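Local atomic coordinates of aspartokinase (Synechocystis, PDB entry 3L76), a protein that probably catalyses the ATP-dependent phosphorylation of aspartate to 4-phospho-L-aspartate, and binds lysine and threonine at pockets formed by its ACT domains. Residues Q192-D200 / P238-P246; D269-R277 / L323-A334. All blocks are in the same frame, centred on the assembly; numbering follows the deposited sequence.

Contact 1: residues Q192-D200 / P238-P246; sequences QLMAEITCD and PGTKVVAPP
Glu196 and Lys241 are paired neighbours on two parallel strands, 196-198 and 240-243. Their side chains lie side by side and point the same way. From CB, which is near the backbone O of Lys241, the glutamate chain passes slantwise across Val243. Its CG is 4.0 Å from Val243 CG2, and its CD is 3.8 Å from the same methyl. At the tip, OE1 and OE2 lie about as far from that methyl as CG does, and OE2 is 4.2 Å from Lys241 CD. The lysine bends at chi3 (-46°), and its NZ stays 4.9 Å from Glu196 OE2. The opposite charges are near each other, but their charged atoms are not in contact.

The other face carries Ile197 and Val242, which meet CG2 to CG2 at 3.8 Å. Cys199 SG extends this apolar row to Val242 CG1 and Ala244 CB. Helix 215-224 packs here, through Val218 and Arg222.

Four backbone bonds join the strands, alternating in direction as parallel pairing requires. One is Ile197 N to Lys241 O, 2.9 Å. Ahead of them, Thr240 OG1 donates to Met194 O at 2.7 Å, from 19° off the carbonyl plane, and also bonds Ile180 N.

Thr198 is the N-cap of helix 199-204, with OG1 bonded to Glu201 N. Strand 240-243 also pairs antiparallel with strand 228-232, so this parallel pair extends the central sheet of the amino acid kinase fold.

Contact 2: residues D269-R277 / L323-A334; sequences DQAKVALLR and LNTAEAVTSAIA. With SO4 (sulfate ion), chain G.
Val273 of strand 271-276 packs against Leu323 and Thr330 of helix 323-333. This is the first strand and second helix of an ACT domain, a ferredoxin-like beta-alpha-beta-beta-alpha-beta fold. The two axes run nearly parallel, 5° apart and 8.9 Å at closest approach. The strand is central, flanked by strands 311-318 and 348-361.

The tight part runs from Leu323 at the start of the helix to Thr330 and on to Ala334. Ala271 CB meets Leu323 CB at 3.8 Å. Val273 spreads its two methyls between successive turns. CG2, beside the backbone N, takes Leu323 CD1 at 3.5 Å and Ala326 CB at 4.0 Å. CG1, anti to that N (chi1 -178°), points on toward Thr330 and lies 3.9 Å from its OG1. The threonine turns CG2 to Leu275 CG, 3.8 Å away, and the two side chains slide past each other in opposite directions. Its hydroxyl is buried but satisfied. OG1 donates to Ala326 O at 2.8 Å, on the opposite face of that carbonyl from Thr330 N. Phe316 and Ile292 close round this layer. Leu275 CD2 is 4.1 Å from Ala334 CB, with Ile349 against both.

The solvent side is looser. Glu327 is partly exposed, and the end of its side chain leads away from the strand. Asn324, Ala328 and Ala332 lie on the exposed side of the helix. The strand's other face is also largely buried; there Lys272 NZ bonds Gln480 OE1.

At the strand corner, the extended Arg277 meets a sulfate ion, probably from the crystallisation liquor, which Ser311 and Asn310 also bind. Arg277 NH2 donates to sulfate O4 at the guanidinium edge, and NE adds a weak bond to the same oxygen.

The two contacts follow each other along the chain. Contact 1 closes in the amino acid kinase part before contact 2 opens in the first ACT domain. Their centres are 36 Å apart and their nearest atoms about 16 Å, so they do not touch. Contact 2 lies near bound amino acids. The side chain of Leu275 is about 9 Å from a bound threonine, and that of Ala326 about 11 Å from a bound lysine. Soon after its strand, residues 280-285 help line a threonine pocket. Contact 1 reaches the regulatory half differently. Thr198 OG1 is hydrogen-bonded to OG of Ser535, which comes shortly before Met537 and His540 of a lysine pocket in the sequence.

Contact 1: residues Q192-D200 / P238-P246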
ATOM      1  N   GLN A 192      18.033  -9.991  35.687  1.00 72.50           N
ATOM      2  CA  GLN A 192      16.901 -10.884  35.883  1.00 70.45           C
ATOM      3  C   GLN A 192      15.681 -10.367  35.117  1.00 69.85           C
ATOM      4  O   GLN A 192      15.559  -9.162  34.881  1.00 61.30           O
ATOM      5  CB  GLN A 192      16.594 -10.983  37.380  1.00 68.23           C
ATOM      6  CG  GLN A 192      15.684 -12.130  37.777  1.00104.68           C
ATOM      7  CD  GLN A 192      15.486 -12.197  39.277  1.00117.26           C
ATOM      8  OE1 GLN A 192      15.627 -11.190  39.974  1.00131.80           O
ATOM      9  NE2 GLN A 192      15.165 -13.382  39.786  1.00120.22           N
ATOM     10  N   LEU A 193      14.785 -11.275  34.728  1.00 62.76           N
ATOM     11  CA  LEU A 193      13.568 -10.892  34.015  1.00 54.26           C
ATOM     12  C   LEU A 193      12.522 -10.396  35.003  1.00 58.19           C
ATOM     13  O   LEU A 193      12.185 -11.087  35.957  1.00 78.58           O
ATOM     14  CB  LEU A 193      13.018 -12.056  33.178  1.00 49.48           C
ATOM     15  CG  LEU A 193      11.816 -11.816  32.254  1.00 58.86           C
ATOM     16  CD1 LEU A 193      12.021 -10.620  31.343  1.00 77.21           C
ATOM     17  CD2 LEU A 193      11.564 -13.060  31.421  1.00 62.84           C
ATOM     18  N   MET A 194      12.026  -9.183  34.779  1.00 53.50           N
ATOM     19  CA  MET A 194      11.029  -8.607  35.666  1.00 54.68           C
ATOM     20  C   MET A 194       9.704  -9.309  35.475  1.00 67.88           C
ATOM     21  O   MET A 194       9.267  -9.543  34.343  1.00 49.15           O
ATOM     22  CB  MET A 194      10.835  -7.122  35.378  1.00 53.19           C
ATOM     23  CG  MET A 194      12.073  -6.271  35.535  1.00 55.44           C
ATOM     24  SD  MET A 194      11.706  -4.527  35.296  1.00 61.50           S
ATOM     25  CE  MET A 194      13.332  -3.802  35.506  1.00 63.38           C
ATOM     26  N   ALA A 195       9.055  -9.639  36.583  1.00 58.78           N
ATOM     27  CA  ALA A 195       7.685 -10.135  36.500  1.00 69.55           C
ATOM     28  C   ALA A 195       6.736  -8.951  36.325  1.00 63.73           C
ATOM     29  O   ALA A 195       5.867  -8.954  35.453  1.00 56.46           O
ATOM     30  CB  ALA A 195       7.324 -10.930  37.744  1.00 43.23           C
ATOM     31  N   GLU A 196       6.937  -7.936  37.160  1.00 65.05           N
ATOM     32  CA  GLU A 196       6.090  -6.754  37.189  1.00 60.12           C
ATOM     33  C   GLU A 196       6.923  -5.496  37.126  1.00 61.98           C
ATOM     34  O   GLU A 196       8.025  -5.446  37.657  1.00 56.80           O
ATOM     35  CB  GLU A 196       5.270  -6.706  38.481  1.00 52.37           C
ATOM     36  CG  GLU A 196       3.959  -7.468  38.426  1.00 81.54           C
ATOM     37  CD  GLU A 196       3.026  -7.090  39.559  1.00109.47           C
ATOM     38  OE1 GLU A 196       3.402  -6.205  40.359  1.00 98.62           O
ATOM     39  OE2 GLU A 196       1.921  -7.673  39.642  1.00128.02           O
ATOM     40  N   ILE A 197       6.382  -4.473  36.480  1.00 61.10           N
ATOM     41  CA  ILE A 197       6.970  -3.145  36.527  1.00 43.07           C
ATOM     42  C   ILE A 197       5.838  -2.134  36.405  1.00 43.42           C
ATOM     43  O   ILE A 197       4.852  -2.397  35.715  1.00 57.27           O
ATOM     44  CB  ILE A 197       8.011  -2.925  35.411  1.00 28.64           C
ATOM     45  CG1 ILE A 197       8.740  -1.589  35.631  1.00 42.27           C
ATOM     46  CG2 ILE A 197       7.350  -2.952  34.035  1.00 26.34           C
ATOM     47  CD1 ILE A 197       9.805  -1.262  34.597  1.00 41.64           C
ATOM     48  N   THR A 198       5.952  -0.993  37.086  1.00 33.18           N
ATOM     49  CA  THR A 198       4.911   0.027  36.972  1.00 51.10           C
ATOM     50  C   THR A 198       5.091   0.863  35.709  1.00 46.71           C
ATOM     51  O   THR A 198       6.197   0.999  35.194  1.00 51.61           O
ATOM     52  CB  THR A 198       4.828   0.973  38.208  1.00 44.13           C
ATOM     53  OG1 THR A 198       5.920   1.899  38.203  1.00 40.82           O
ATOM     54  CG2 THR A 198       4.816   0.195  39.505  1.00 26.15           C
ATOM     55  N   CYS A 199       3.991   1.401  35.200  1.00 34.38           N
ATOM     56  CA  CYS A 199       4.055   2.308  34.073  1.00 34.25           C
ATOM     57  C   CYS A 199       5.104   3.371  34.348  1.00 41.63           C
ATOM     58  O   CYS A 199       6.002   3.603  33.532  1.00 51.14           O
ATOM     59  CB  CYS A 199       2.691   2.966  33.829  1.00 40.49           C
ATOM     60  SG  CYS A 199       1.420   1.811  33.226  1.00 41.50           S
ATOM     61  N   ASP A 200       4.997   4.012  35.507  1.00 42.50           N
ATOM     62  CA  ASP A 200       5.891   5.108  35.831  1.00 42.24           C
ATOM     63  C   ASP A 200       7.348   4.649  35.848  1.00 54.80           C
ATOM     64  O   ASP A 200       8.227   5.346  35.337  1.00 24.76           O
ATOM     65  CB  ASP A 200       5.481   5.777  37.139  1.00 30.15           C
ATOM     66  CG  ASP A 200       4.300   6.703  36.964  1.00 44.91           C
ATOM     67  OD1 ASP A 200       4.145   7.251  35.858  1.00 46.26           O
ATOM     68  OD2 ASP A 200       3.531   6.900  37.921  1.00 50.69           O
ATOM     69  N   PRO A 238       5.100 -16.216  30.916  1.00 73.67           N
ATOM     70  CA  PRO A 238       4.239 -15.121  31.385  1.00 78.01           C
ATOM     71  C   PRO A 238       4.653 -13.728  30.891  1.00 91.65           C
ATOM     72  O   PRO A 238       3.790 -12.876  30.667  1.00 87.00           O
ATOM     73  CB  PRO A 238       4.383 -15.191  32.905  1.00 61.34           C
ATOM     74  CG  PRO A 238       4.774 -16.580  33.188  1.00 81.37           C
ATOM     75  CD  PRO A 238       5.596 -17.042  32.028  1.00 81.33           C
ATOM     76  N   GLY A 239       5.952 -13.498  30.733  1.00 63.06           N
ATOM     77  CA  GLY A 239       6.430 -12.221  30.260  1.00 63.21           C
ATOM     78  C   GLY A 239       6.434 -11.196  31.377  1.00 69.72           C
ATOM     79  O   GLY A 239       6.356 -11.540  32.552  1.00 64.51           O
ATOM     80  N   THR A 240       6.521  -9.926  31.008  1.00 56.33           N
ATOM     81  CA  THR A 240       6.566  -8.850  31.988  1.00 47.92           C
ATOM     82  C   THR A 240       5.285  -8.011  31.991  1.00 55.25           C
ATOM     83  O   THR A 240       4.901  -7.417  30.984  1.00 69.30           O
ATOM     84  CB  THR A 240       7.779  -7.923  31.756  1.00 55.33           C
ATOM     85  OG1 THR A 240       8.992  -8.688  31.811  1.00 64.23           O
ATOM     86  CG2 THR A 240       7.816  -6.831  32.806  1.00 42.05           C
ATOM     87  N   LYS A 241       4.633  -7.972  33.144  1.00 42.66           N
ATOM     88  CA  LYS A 241       3.389  -7.245  33.321  1.00 52.09           C
ATOM     89  C   LYS A 241       3.655  -5.771  33.639  1.00 60.57           C
ATOM     90  O   LYS A 241       4.348  -5.442  34.595  1.00 70.93           O
ATOM     91  CB  LYS A 241       2.582  -7.899  34.443  1.00 61.16           C
ATOM     92  CG  LYS A 241       1.203  -7.322  34.662  1.00 84.61           C
ATOM     93  CD  LYS A 241       0.466  -8.102  35.743  1.00 89.06           C
ATOM     94  CE  LYS A 241       0.621  -9.594  35.526  1.00 84.19           C
ATOM     95  NZ  LYS A 241      -0.409 -10.364  36.271  1.00 89.11           N
ATOM     96  N   VAL A 242       3.111  -4.883  32.818  1.00 60.51           N
ATOM     97  CA  VAL A 242       3.250  -3.460  33.058  1.00 44.74           C
ATOM     98  C   VAL A 242       1.991  -2.922  33.741  1.00 50.10           C
ATOM     99  O   VAL A 242       0.923  -2.828  33.148  1.00 50.84           O
ATOM    100  CB  VAL A 242       3.561  -2.684  31.764  1.00 45.72           C
ATOM    101  CG1 VAL A 242       3.615  -1.190  32.044  1.00 57.73           C
ATOM    102  CG2 VAL A 242       4.873  -3.155  31.177  1.00 31.36           C
ATOM    103  N   VAL A 243       2.148  -2.552  35.002  1.00 50.16           N
ATOM    104  CA  VAL A 243       1.035  -2.371  35.921  1.00 50.26           C
ATOM    105  C   VAL A 243       0.639  -0.901  36.092  1.00 58.38           C
ATOM    106  O   VAL A 243       1.491  -0.018  36.174  1.00 53.74           O
ATOM    107  CB  VAL A 243       1.402  -2.997  37.286  1.00 52.16           C
ATOM    108  CG1 VAL A 243       0.358  -2.697  38.340  1.00 56.03           C
ATOM    109  CG2 VAL A 243       1.617  -4.480  37.128  1.00 40.40           C
ATOM    110  N   ALA A 244      -0.661  -0.647  36.151  1.00 70.19           N
ATOM    111  CA  ALA A 244      -1.175   0.715  36.189  1.00 78.37           C
ATOM    112  C   ALA A 244      -2.048   0.940  37.426  1.00 36.87           C
ATOM    113  O   ALA A 244      -2.456  -0.011  38.076  1.00 51.75           O
ATOM    114  CB  ALA A 244      -1.970   0.994  34.899  1.00100.95           C
ATOM    115  N   PRO A 245      -2.367   2.200  37.742  1.00 79.26           N
ATOM    116  CA  PRO A 245      -3.365   2.400  38.795  1.00 81.05           C
ATOM    117  C   PRO A 245      -4.726   1.991  38.249  1.00 80.15           C
ATOM    118  O   PRO A 245      -4.984   2.205  37.069  1.00 79.75           O
ATOM    119  CB  PRO A 245      -3.355   3.916  39.012  1.00 90.15           C
ATOM    120  CG  PRO A 245      -2.243   4.459  38.155  1.00 95.03           C
ATOM    121  CD  PRO A 245      -2.005   3.463  37.081  1.00 93.26           C
ATOM    122  N   PRO A 246      -5.581   1.398  39.086  1.00 84.11           N
ATOM    123  CA  PRO A 246      -6.926   1.048  38.625  1.00 74.56           C
ATOM    124  C   PRO A 246      -7.716   2.307  38.310  1.00 79.29           C
ATOM    125  O   PRO A 246      -8.022   3.071  39.216  1.00 94.75           O
ATOM    126  CB  PRO A 246      -7.535   0.340  39.836  1.00 83.22           C
ATOM    127  CG  PRO A 246      -6.366  -0.110  40.646  1.00 86.80           C
ATOM    128  CD  PRO A 246      -5.331   0.943  40.459  1.00 77.89           C
TER

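Contact 2: residues D269-R277 / L323-A334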
ATOM      1  N   ASP A 269       4.872  21.715  49.455  1.00 26.42           N
ATOM      2  CA  ASP A 269       5.416  21.185  50.690  1.00 38.04           C
ATOM      3  C   ASP A 269       6.879  20.810  50.463  1.00 48.38           C
ATOM      4  O   ASP A 269       7.240  19.632  50.381  1.00 36.19           O
ATOM      5  CB  ASP A 269       4.588  19.984  51.148  1.00 38.89           C
ATOM      6  CG  ASP A 269       4.963  19.509  52.532  1.00 51.14           C
ATOM      7  OD1 ASP A 269       5.691  20.232  53.247  1.00 55.56           O
ATOM      8  OD2 ASP A 269       4.528  18.401  52.889  1.00 44.01           O
ATOM      9  N   GLN A 270       7.710  21.843  50.345  1.00 33.95           N
ATOM     10  CA  GLN A 270       9.120  21.695  49.992  1.00 40.28           C
ATOM     11  C   GLN A 270       9.956  22.705  50.775  1.00 29.30           C
ATOM     12  O   GLN A 270       9.518  23.825  51.018  1.00 42.46           O
ATOM     13  CB  GLN A 270       9.327  21.916  48.477  1.00 21.53           C
ATOM     14  CG  GLN A 270       8.703  20.862  47.580  1.00 25.40           C
ATOM     15  CD  GLN A 270       9.655  19.719  47.226  1.00 34.96           C
ATOM     16  OE1 GLN A 270      10.865  19.916  47.101  1.00 29.35           O
ATOM     17  NE2 GLN A 270       9.102  18.520  47.044  1.00 30.18           N
ATOM     18  N   ALA A 271      11.154  22.294  51.164  1.00 36.69           N
ATOM     19  CA  ALA A 271      12.130  23.180  51.802  1.00 38.71           C
ATOM     20  C   ALA A 271      13.541  22.688  51.477  1.00 37.64           C
ATOM     21  O   ALA A 271      13.812  21.483  51.480  1.00 39.70           O
ATOM     22  CB  ALA A 271      11.915  23.245  53.315  1.00 35.06           C
ATOM     23  N   LYS A 272      14.433  23.625  51.193  1.00 26.54           N
ATOM     24  CA  LYS A 272      15.785  23.286  50.767  1.00 33.18           C
ATOM     25  C   LYS A 272      16.811  23.299  51.914  1.00 53.37           C
ATOM     26  O   LYS A 272      16.873  24.235  52.730  1.00 39.66           O
ATOM     27  CB  LYS A 272      16.244  24.227  49.641  1.00 25.21           C
ATOM     28  CG  LYS A 272      17.635  23.915  49.089  1.00 29.77           C
ATOM     29  CD  LYS A 272      18.204  25.071  48.293  1.00 22.71           C
ATOM     30  CE  LYS A 272      18.581  26.232  49.190  1.00 34.58           C
ATOM     31  NZ  LYS A 272      19.269  27.345  48.458  1.00 31.62           N
ATOM     32  N   VAL A 273      17.602  22.234  51.971  1.00 31.98           N
ATOM     33  CA  VAL A 273      18.855  22.252  52.686  1.00 40.56           C
ATOM     34  C   VAL A 273      19.996  22.101  51.675  1.00 44.32           C
ATOM     35  O   VAL A 273      19.972  21.221  50.828  1.00 47.42           O
ATOM     36  CB  VAL A 273      18.954  21.118  53.718  1.00 48.29           C
ATOM     37  CG1 VAL A 273      20.252  21.227  54.456  1.00 40.36           C
ATOM     38  CG2 VAL A 273      17.781  21.158  54.698  1.00 33.90           C
ATOM     39  N   ALA A 274      20.997  22.966  51.759  1.00 49.98           N
ATOM     40  CA  ALA A 274      22.176  22.817  50.917  1.00 31.89           C
ATOM     41  C   ALA A 274      23.449  22.820  51.767  1.00 40.49           C
ATOM     42  O   ALA A 274      23.589  23.614  52.706  1.00 45.42           O
ATOM     43  CB  ALA A 274      22.220  23.930  49.853  1.00 27.93           C
ATOM     44  N   LEU A 275      24.349  21.895  51.453  1.00 31.07           N
ATOM     45  CA  LEU A 275      25.715  21.917  51.959  1.00 33.49           C
ATOM     46  C   LEU A 275      26.622  22.518  50.898  1.00 32.63           C
ATOM     47  O   LEU A 275      26.785  21.947  49.829  1.00 43.64           O
ATOM     48  CB  LEU A 275      26.190  20.505  52.266  1.00 34.04           C
ATOM     49  CG  LEU A 275      26.490  20.242  53.739  1.00 52.38           C
ATOM     50  CD1 LEU A 275      27.112  18.871  53.894  1.00 46.10           C
ATOM     51  CD2 LEU A 275      27.408  21.331  54.305  1.00 41.53           C
ATOM     52  N   LEU A 276      27.203  23.674  51.201  1.00 31.26           N
ATOM     53  CA  LEU A 276      28.043  24.399  50.253  1.00 34.86           C
ATOM     54  C   LEU A 276      29.524  24.073  50.416  1.00 42.78           C
ATOM     55  O   LEU A 276      29.999  23.846  51.531  1.00 41.98           O
ATOM     56  CB  LEU A 276      27.858  25.900  50.462  1.00 32.52           C
ATOM     57  CG  LEU A 276      26.442  26.448  50.383  1.00 40.17           C
ATOM     58  CD1 LEU A 276      26.440  27.899  50.803  1.00 20.14           C
ATOM     59  CD2 LEU A 276      25.874  26.270  48.973  1.00 26.69           C
ATOM     60  N   ARG A 277      30.241  24.069  49.297  1.00 47.32           N
ATOM     61  CA  ARG A 277      31.702  23.989  49.288  1.00 41.70           C
ATOM     62  C   ARG A 277      32.240  22.805  50.078  1.00 49.86           C
ATOM     63  O   ARG A 277      33.133  22.947  50.915  1.00 34.57           O
ATOM     64  CB  ARG A 277      32.316  25.286  49.820  1.00 33.53           C
ATOM     65  CG  ARG A 277      33.758  25.489  49.396  1.00 40.59           C
ATOM     66  CD  ARG A 277      34.178  26.920  49.604  1.00 38.40           C
ATOM     67  NE  ARG A 277      35.458  27.208  48.975  1.00 51.78           N
ATOM     68  CZ  ARG A 277      36.176  28.291  49.234  1.00 54.82           C
ATOM     69  NH1 ARG A 277      35.748  29.186  50.117  1.00 43.04           N
ATOM     70  NH2 ARG A 277      37.321  28.481  48.612  1.00 45.07           N
ATOM     71  N   LEU A 323      12.212  20.350  57.740  1.00 28.14           N
ATOM     72  CA  LEU A 323      13.355  21.221  57.458  1.00 37.37           C
ATOM     73  C   LEU A 323      14.255  21.439  58.678  1.00 62.26           C
ATOM     74  O   LEU A 323      15.478  21.339  58.592  1.00 59.73           O
ATOM     75  CB  LEU A 323      12.886  22.582  56.965  1.00 28.34           C
ATOM     76  CG  LEU A 323      14.062  23.543  56.830  1.00 43.10           C
ATOM     77  CD1 LEU A 323      15.007  23.006  55.775  1.00 35.59           C
ATOM     78  CD2 LEU A 323      13.600  24.947  56.489  1.00 34.47           C
ATOM     79  N   ASN A 324      13.643  21.767  59.811  1.00 57.46           N
ATOM     80  CA  ASN A 324      14.393  21.965  61.045  1.00 64.63           C
ATOM     81  C   ASN A 324      15.203  20.732  61.432  1.00 55.08           C
ATOM     82  O   ASN A 324      16.397  20.822  61.696  1.00 51.86           O
ATOM     83  CB  ASN A 324      13.464  22.387  62.191  1.00 61.11           C
ATOM     84  CG  ASN A 324      13.038  23.842  62.089  1.00 65.01           C
ATOM     85  OD1 ASN A 324      13.573  24.607  61.281  1.00 73.55           O
ATOM     86  ND2 ASN A 324      12.078  24.231  62.908  1.00 66.96           N
ATOM     87  N   THR A 325      14.552  19.575  61.473  1.00 57.05           N
ATOM     88  CA  THR A 325      15.272  18.339  61.740  1.00 34.27           C
ATOM     89  C   THR A 325      16.408  18.194  60.750  1.00 52.23           C
ATOM     90  O   THR A 325      17.548  17.948  61.128  1.00 56.92           O
ATOM     91  CB  THR A 325      14.388  17.119  61.568  1.00 46.92           C
ATOM     92  OG1 THR A 325      13.300  17.174  62.500  1.00 74.85           O
ATOM     93  CG2 THR A 325      15.201  15.862  61.803  1.00 35.81           C
ATOM     94  N   ALA A 326      16.080  18.351  59.471  1.00 37.20           N
ATOM     95  CA  ALA A 326      17.035  18.117  58.398  1.00 46.88           C
ATOM     96  C   ALA A 326      18.255  19.048  58.473  1.00 54.26           C
ATOM     97  O   ALA A 326      19.382  18.628  58.204  1.00 60.22           O
ATOM     98  CB  ALA A 326      16.334  18.229  57.043  1.00 36.30           C
ATOM     99  N   GLU A 327      18.018  20.306  58.838  1.00 38.63           N
ATOM    100  CA  GLU A 327      19.087  21.285  58.974  1.00 51.09           C
ATOM    101  C   GLU A 327      20.029  20.918  60.120  1.00 70.17           C
ATOM    102  O   GLU A 327      21.256  20.946  59.973  1.00 45.57           O
ATOM    103  CB  GLU A 327      18.502  22.681  59.202  1.00 47.40           C
ATOM    104  CG  GLU A 327      19.556  23.758  59.505  1.00 62.29           C
ATOM    105  CD  GLU A 327      18.948  25.123  59.821  1.00 79.21           C
ATOM    106  OE1 GLU A 327      19.695  26.130  59.774  1.00 79.45           O
ATOM    107  OE2 GLU A 327      17.727  25.191  60.113  1.00 63.16           O
ATOM    108  N   ALA A 328      19.445  20.569  61.262  1.00 54.89           N
ATOM    109  CA  ALA A 328      20.233  20.235  62.435  1.00 64.66           C
ATOM    110  C   ALA A 328      21.167  19.056  62.165  1.00 61.81           C
ATOM    111  O   ALA A 328      22.359  19.129  62.453  1.00 68.74           O
ATOM    112  CB  ALA A 328      19.320  19.952  63.628  1.00 29.65           C
ATOM    113  N   VAL A 329      20.627  17.980  61.602  1.00 46.23           N
ATOM    114  CA  VAL A 329      21.417  16.789  61.296  1.00 45.78           C
ATOM    115  C   VAL A 329      22.537  17.110  60.321  1.00 62.45           C
ATOM    116  O   VAL A 329      23.677  16.678  60.501  1.00 50.80           O
ATOM    117  CB  VAL A 329      20.564  15.682  60.663  1.00 52.22           C
ATOM    118  CG1 VAL A 329      21.416  14.441  60.461  1.00 41.96           C
ATOM    119  CG2 VAL A 329      19.354  15.382  61.535  1.00 66.58           C
ATOM    120  N   THR A 330      22.198  17.856  59.275  1.00 58.03           N
ATOM    121  CA  THR A 330      23.182  18.289  58.296  1.00 34.21           C
ATOM    122  C   THR A 330      24.262  19.145  58.964  1.00 48.37           C
ATOM    123  O   THR A 330      25.453  18.939  58.731  1.00 48.35           O
ATOM    124  CB  THR A 330      22.517  19.042  57.108  1.00 47.90           C
ATOM    125  OG1 THR A 330      21.531  18.196  56.485  1.00 37.52           O
ATOM    126  CG2 THR A 330      23.560  19.450  56.064  1.00 30.49           C
ATOM    127  N   SER A 331      23.844  20.084  59.812  1.00 59.39           N
ATOM    128  CA  SER A 331      24.790  20.934  60.534  1.00 60.14           C
ATOM    129  C   SER A 331      25.777  20.132  61.368  1.00 61.39           C
ATOM    130  O   SER A 331      26.881  20.608  61.656  1.00 55.62           O
ATOM    131  CB  SER A 331      24.069  21.954  61.420  1.00 58.39           C
ATOM    132  OG  SER A 331      23.562  23.035  60.650  1.00 80.56           O
ATOM    133  N   ALA A 332      25.391  18.912  61.731  1.00 46.28           N
ATOM    134  CA  ALA A 332      26.223  18.097  62.609  1.00 52.99           C
ATOM    135  C   ALA A 332      27.199  17.185  61.856  1.00 48.87           C
ATOM    136  O   ALA A 332      28.298  16.911  62.328  1.00 72.48           O
ATOM    137  CB  ALA A 332      25.352  17.294  63.562  1.00 39.62           C
ATOM    138  N   ILE A 333      26.792  16.709  60.689  1.00 55.91           N
ATOM    139  CA  ILE A 333      27.682  15.924  59.843  1.00 70.84           C
ATOM    140  C   ILE A 333      28.780  16.802  59.233  1.00 80.12           C
ATOM    141  O   ILE A 333      29.935  16.388  59.115  1.00 62.30           O
ATOM    142  CB  ILE A 333      26.920  15.276  58.687  1.00 72.67           C
ATOM    143  CG1 ILE A 333      25.640  14.612  59.194  1.00 96.34           C
ATOM    144  CG2 ILE A 333      27.810  14.281  57.967  1.00 64.46           C
ATOM    145  CD1 ILE A 333      24.698  14.220  58.086  1.00 96.24           C
ATOM    146  N   ALA A 334      28.404  18.018  58.851  1.00 53.50           N
ATOM    147  CA  ALA A 334      29.293  18.926  58.127  1.00 60.46           C
ATOM    148  C   ALA A 334      30.748  19.003  58.628  1.00 62.64           C
ATOM    149  O   ALA A 334      31.676  18.823  57.844  1.00 53.77           O
ATOM    150  CB  ALA A 334      28.672  20.339  58.031  1.00 38.05           C
TER
HETATM  151  S   SO4 G 605      37.733  25.366  46.480  0.50 35.26           S
HETATM  152  O1  SO4 G 605      36.936  25.838  45.389  0.50 39.58           O
HETATM  153  O2  SO4 G 605      37.110  24.491  47.449  0.50 40.76           O
HETATM  154  O3  SO4 G 605      38.788  24.602  45.854  0.50 40.76           O
HETATM  155  O4  SO4 G 605      38.097  26.517  47.248  0.50 39.95           O